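Local atomic coordinates of succinylglutamate desuccinylase/aspartoacylase (Shewanella frigidimarina, PDB entry 3LWU), a protein that binds zinc and is probably a hydrolase acting on ester bonds, as a member of the succinylglutamate desuccinylase/aspartoacylase family. Residues I131-T142 / Q240-R250. Residues are numbered along the deposited sequence; the frame is centred on the assembly and turned at random.
Sequences IQNWYAEHQHLT and QLTEYATSQGR
Tyr-135 holds CG anti to the backbone N (chi1 -179°) and Tyr-244 does likewise, which extends each ring from its own helix toward the other. They meet as a T-shaped pair, centroids 5.3 Å apart: the CD2-CE2 edge of Tyr-244 is directed at a face of Tyr-135, with CE2 of Tyr-244 3.5 Å from CD2 of Tyr-135. Gln-132 lays its CA over a face of the Tyr-244 ring. Leu-241 CD1 lies at the edge of the Tyr-135 ring, beside CD1 of Tyr-135, and meets Ile-131 CD1 at 3.7 Å; Ala-245 CB touches Tyr-135 CE1.

Helices 131-138 and 230-247 thus pack steeply crossed, their local axes at 68°, within the catalytic domain but away from the zinc site. The second helix ends in a Schellman motif with Gly-249 at C-prime, and the next residue, Arg-250, reaches across to residues 139-141. Its extended chain passes Tyr-135, Arg-250 CD lying 3.3 Å from Tyr-135 OH, and delivers the guanidinium edge-on to the type I turn from His-138 to Leu-141. Arg-250 NH1 donates to a lone pair of Gln-139 O at 2.8 Å; Arg-250 NH2 makes a straighter bond to Leu-141 O (2.9 Å, 167°) and also binds Asn-143 OD1. A leucine in place of Arg-250 would probably leave both carbonyls without these donors and the turn less firmly tied to the end of helix 230-247.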
loop_
_atom_site.group_PDB
_atom_site.type_symbol
_atom_site.label_atom_id
_atom_site.label_comp_id
_atom_site.label_asym_id
_atom_site.label_seq_id
_atom_site.Cartn_x
_atom_site.Cartn_y
_atom_site.Cartn_z
ATOM N N ILE A 131 -32.762 9.840 -26.412
ATOM C CA ILE A 131 -32.641 11.176 -26.967
ATOM C C ILE A 131 -33.781 11.484 -27.914
ATOM O O ILE A 131 -34.275 12.594 -27.901
ATOM C CB ILE A 131 -31.260 11.421 -27.648
ATOM C CG1 ILE A 131 -31.139 12.892 -28.060
ATOM C CG2 ILE A 131 -31.062 10.490 -28.861
ATOM C CD1 ILE A 131 -31.349 13.875 -26.899
ATOM N N GLN A 132 -34.203 10.491 -28.698
ATOM C CA GLN A 132 -35.348 10.640 -29.615
ATOM C C GLN A 132 -36.600 11.019 -28.820
ATOM O O GLN A 132 -37.350 11.907 -29.204
ATOM C CB GLN A 132 -35.647 9.342 -30.400
ATOM C CG GLN A 132 -34.439 8.558 -30.975
ATOM C CD GLN A 132 -34.810 7.112 -31.377
ATOM O OE1 GLN A 132 -34.584 6.156 -30.614
ATOM N NE2 GLN A 132 -35.395 6.956 -32.567
ATOM N N ASN A 133 -36.810 10.326 -27.709
ATOM C CA ASN A 133 -37.981 10.541 -26.875
ATOM C C ASN A 133 -37.952 11.878 -26.138
ATOM O O ASN A 133 -38.947 12.622 -26.142
ATOM C CB ASN A 133 -38.094 9.412 -25.852
ATOM C CG ASN A 133 -39.435 9.398 -25.166
ATOM O OD1 ASN A 133 -40.394 8.835 -25.691
ATOM N ND2 ASN A 133 -39.521 10.036 -23.997
ATOM N N TRP A 134 -36.811 12.177 -25.507
ATOM C CA TRP A 134 -36.680 13.385 -24.717
ATOM C C TRP A 134 -36.917 14.601 -25.610
ATOM O O TRP A 134 -37.661 15.539 -25.235
ATOM C CB TRP A 134 -35.301 13.475 -23.988
ATOM C CG TRP A 134 -35.302 14.626 -23.008
ATOM C CD1 TRP A 134 -35.624 14.571 -21.676
ATOM C CD2 TRP A 134 -35.039 16.016 -23.294
ATOM N NE1 TRP A 134 -35.553 15.830 -21.119
ATOM C CE2 TRP A 134 -35.200 16.730 -22.089
ATOM C CE3 TRP A 134 -34.653 16.716 -24.445
ATOM C CZ2 TRP A 134 -35.023 18.103 -22.013
ATOM C CZ3 TRP A 134 -34.469 18.090 -24.360
ATOM C CH2 TRP A 134 -34.659 18.766 -23.158
ATOM N N TYR A 135 -36.305 14.556 -26.801
ATOM C CA TYR A 135 -36.387 15.640 -27.803
ATOM C C TYR A 135 -37.807 15.838 -28.316
ATOM O O TYR A 135 -38.230 16.980 -28.506
ATOM C CB TYR A 135 -35.435 15.377 -28.987
ATOM C CG TYR A 135 -35.427 16.462 -30.079
ATOM C CD1 TYR A 135 -34.561 17.553 -29.999
ATOM C CD2 TYR A 135 -36.269 16.375 -31.198
ATOM C CE1 TYR A 135 -34.537 18.551 -30.983
ATOM C CE2 TYR A 135 -36.258 17.365 -32.202
ATOM C CZ TYR A 135 -35.384 18.452 -32.081
ATOM O OH TYR A 135 -35.344 19.428 -33.050
ATOM N N ALA A 136 -38.513 14.726 -28.563
ATOM C CA ALA A 136 -39.918 14.760 -28.972
ATOM C C ALA A 136 -40.787 15.475 -27.935
ATOM O O ALA A 136 -41.655 16.262 -28.304
ATOM C CB ALA A 136 -40.448 13.325 -29.267
ATOM N N GLU A 137 -40.512 15.248 -26.647
ATOM C CA GLU A 137 -41.282 15.882 -25.557
ATOM C C GLU A 137 -40.948 17.361 -25.328
ATOM O O GLU A 137 -41.673 18.070 -24.628
ATOM C CB GLU A 137 -41.077 15.113 -24.238
ATOM C CG GLU A 137 -42.166 14.072 -23.953
ATOM C CD GLU A 137 -41.672 12.913 -23.099
ATOM O OE1 GLU A 137 -41.037 13.165 -22.040
ATOM O OE2 GLU A 137 -41.920 11.747 -23.497
ATOM N N HIS A 138 -39.838 17.826 -25.890
ATOM C CA HIS A 138 -39.370 19.191 -25.609
ATOM C C HIS A 138 -39.022 20.035 -26.855
ATOM O O HIS A 138 -38.575 21.164 -26.709
ATOM C CB HIS A 138 -38.167 19.142 -24.666
ATOM C CG HIS A 138 -38.428 18.479 -23.343
ATOM N ND1 HIS A 138 -38.230 17.130 -23.135
ATOM C CD2 HIS A 138 -38.814 18.990 -22.149
ATOM C CE1 HIS A 138 -38.491 16.837 -21.873
ATOM N NE2 HIS A 138 -38.851 17.945 -21.254
ATOM N N GLN A 139 -39.273 19.513 -28.058
ATOM C CA GLN A 139 -38.939 20.206 -29.327
ATOM C C GLN A 139 -39.626 21.571 -29.486
ATOM O O GLN A 139 -39.087 22.476 -30.121
ATOM C CB GLN A 139 -39.262 19.316 -30.552
ATOM C CG GLN A 139 -40.765 19.261 -30.956
ATOM C CD GLN A 139 -41.110 18.103 -31.937
ATOM O OE1 GLN A 139 -41.463 18.348 -33.082
ATOM N NE2 GLN A 139 -41.019 16.850 -31.472
ATOM N N HIS A 140 -40.818 21.704 -28.917
ATOM C CA HIS A 140 -41.614 22.950 -28.997
ATOM C C HIS A 140 -40.948 24.145 -28.288
ATOM O O HIS A 140 -41.278 25.298 -28.573
ATOM C CB HIS A 140 -43.008 22.719 -28.385
ATOM C CG HIS A 140 -42.955 22.150 -26.993
ATOM N ND1 HIS A 140 -42.910 22.941 -25.862
ATOM C CD2 HIS A 140 -42.876 20.863 -26.557
ATOM C CE1 HIS A 140 -42.840 22.166 -24.790
ATOM N NE2 HIS A 140 -42.806 20.904 -25.185
ATOM N N LEU A 141 -40.054 23.863 -27.340
ATOM C CA LEU A 141 -39.314 24.905 -26.614
ATOM C C LEU A 141 -38.325 25.639 -27.545
ATOM O O LEU A 141 -37.846 25.055 -28.521
ATOM C CB LEU A 141 -38.547 24.279 -25.434
ATOM C CG LEU A 141 -39.318 23.610 -24.274
ATOM C CD1 LEU A 141 -38.303 23.064 -23.223
ATOM C CD2 LEU A 141 -40.358 24.543 -23.620
ATOM N N THR A 142 -38.030 26.914 -27.262
ATOM C CA THR A 142 -36.934 27.607 -27.957
ATOM C C THR A 142 -35.608 26.928 -27.675
ATOM O O THR A 142 -35.501 26.131 -26.726
ATOM C CB THR A 142 -36.728 29.068 -27.514
ATOM O OG1 THR A 142 -36.355 29.108 -26.123
ATOM C CG2 THR A 142 -37.959 29.955 -27.873
ATOM N N GLN A 240 -24.574 14.581 -28.000
ATOM C CA GLN A 240 -25.652 13.706 -28.478
ATOM C C GLN A 240 -26.881 14.511 -28.860
ATOM O O GLN A 240 -27.432 14.299 -29.942
ATOM C CB GLN A 240 -26.072 12.675 -27.426
ATOM C CG GLN A 240 -25.117 11.531 -27.195
ATOM C CD GLN A 240 -25.302 10.928 -25.779
ATOM O OE1 GLN A 240 -26.424 10.958 -25.218
ATOM N NE2 GLN A 240 -24.199 10.422 -25.181
ATOM N N LEU A 241 -27.305 15.422 -27.979
ATOM C CA LEU A 241 -28.508 16.231 -28.225
ATOM C C LEU A 241 -28.338 17.032 -29.504
ATOM O O LEU A 241 -29.218 17.049 -30.350
ATOM C CB LEU A 241 -28.805 17.169 -27.063
ATOM C CG LEU A 241 -29.934 18.186 -27.224
ATOM C CD1 LEU A 241 -31.272 17.530 -27.502
ATOM C CD2 LEU A 241 -30.037 19.028 -25.969
ATOM N N THR A 242 -27.191 17.675 -29.651
ATOM C CA THR A 242 -26.921 18.510 -30.816
ATOM C C THR A 242 -26.912 17.720 -32.149
ATOM O O THR A 242 -27.554 18.148 -33.115
ATOM C CB THR A 242 -25.574 19.263 -30.671
ATOM O OG1 THR A 242 -25.526 19.942 -29.409
ATOM C CG2 THR A 242 -25.400 20.266 -31.814
ATOM N N GLU A 243 -26.161 16.614 -32.211
ATOM C CA GLU A 243 -26.140 15.773 -33.416
ATOM C C GLU A 243 -27.555 15.304 -33.719
ATOM O O GLU A 243 -27.999 15.351 -34.892
ATOM C CB GLU A 243 -25.203 14.563 -33.276
ATOM C CG GLU A 243 -23.710 14.926 -33.309
ATOM C CD GLU A 243 -22.811 13.824 -32.752
ATOM O OE1 GLU A 243 -23.229 12.648 -32.755
ATOM O OE2 GLU A 243 -21.682 14.132 -32.289
ATOM N N TYR A 244 -28.293 14.887 -32.687
ATOM C CA TYR A 244 -29.680 14.497 -32.929
ATOM C C TYR A 244 -30.506 15.661 -33.469
ATOM O O TYR A 244 -31.143 15.510 -34.509
ATOM C CB TYR A 244 -30.381 13.853 -31.725
ATOM C CG TYR A 244 -31.780 13.375 -32.115
ATOM C CD1 TYR A 244 -31.962 12.172 -32.816
ATOM C CD2 TYR A 244 -32.907 14.139 -31.816
ATOM C CE1 TYR A 244 -33.259 11.741 -33.217
ATOM C CE2 TYR A 244 -34.176 13.727 -32.194
ATOM C CZ TYR A 244 -34.352 12.531 -32.891
ATOM O OH TYR A 244 -35.634 12.155 -33.243
ATOM N N ALA A 245 -30.494 16.809 -32.806
ATOM C CA ALA A 245 -31.283 17.961 -33.297
ATOM C C ALA A 245 -30.943 18.313 -34.754
ATOM O O ALA A 245 -31.850 18.509 -35.571
ATOM C CB ALA A 245 -31.118 19.169 -32.415
ATOM N N THR A 246 -29.648 18.361 -35.075
ATOM C CA THR A 246 -29.173 18.558 -36.458
ATOM C C THR A 246 -29.790 17.534 -37.445
ATOM O O THR A 246 -30.102 17.889 -38.583
ATOM C CB THR A 246 -27.607 18.541 -36.556
ATOM O OG1 THR A 246 -27.076 19.700 -35.900
ATOM C CG2 THR A 246 -27.123 18.544 -38.011
ATOM N N SER A 247 -29.999 16.288 -37.000
ATOM C CA SER A 247 -30.668 15.271 -37.840
ATOM C C SER A 247 -32.168 15.533 -38.025
ATOM O O SER A 247 -32.802 14.907 -38.883
ATOM C CB SER A 247 -30.424 13.847 -37.311
ATOM O OG SER A 247 -31.294 13.514 -36.236
ATOM N N GLN A 248 -32.740 16.447 -37.235
ATOM C CA GLN A 248 -34.122 16.906 -37.447
ATOM C C GLN A 248 -34.136 18.297 -38.048
ATOM O O GLN A 248 -35.141 19.009 -37.948
ATOM C CB GLN A 248 -34.918 16.928 -36.135
ATOM C CG GLN A 248 -34.810 15.652 -35.309
ATOM C CD GLN A 248 -35.272 14.404 -36.055
ATOM O OE1 GLN A 248 -34.494 13.458 -36.256
ATOM N NE2 GLN A 248 -36.541 14.387 -36.453
ATOM N N GLY A 249 -33.024 18.689 -38.666
ATOM C CA GLY A 249 -32.927 19.979 -39.341
ATOM C C GLY A 249 -32.839 21.164 -38.389
ATOM O O GLY A 249 -33.008 22.311 -38.808
ATOM N N ARG A 250 -32.579 20.905 -37.105
ATOM C CA ARG A 250 -32.428 21.991 -36.123
ATOM C C ARG A 250 -30.939 22.140 -35.751
ATOM O O ARG A 250 -30.411 21.393 -34.919
ATOM C CB ARG A 250 -33.300 21.727 -34.893
ATOM C CG ARG A 250 -33.229 22.804 -33.819
ATOM C CD ARG A 250 -34.360 22.586 -32.834
ATOM N NE ARG A 250 -34.456 23.631 -31.819
ATOM C CZ ARG A 250 -35.456 23.750 -30.940
ATOM N NH1 ARG A 250 -36.460 22.885 -30.934
ATOM N NH2 ARG A 250 -35.450 24.741 -30.053
#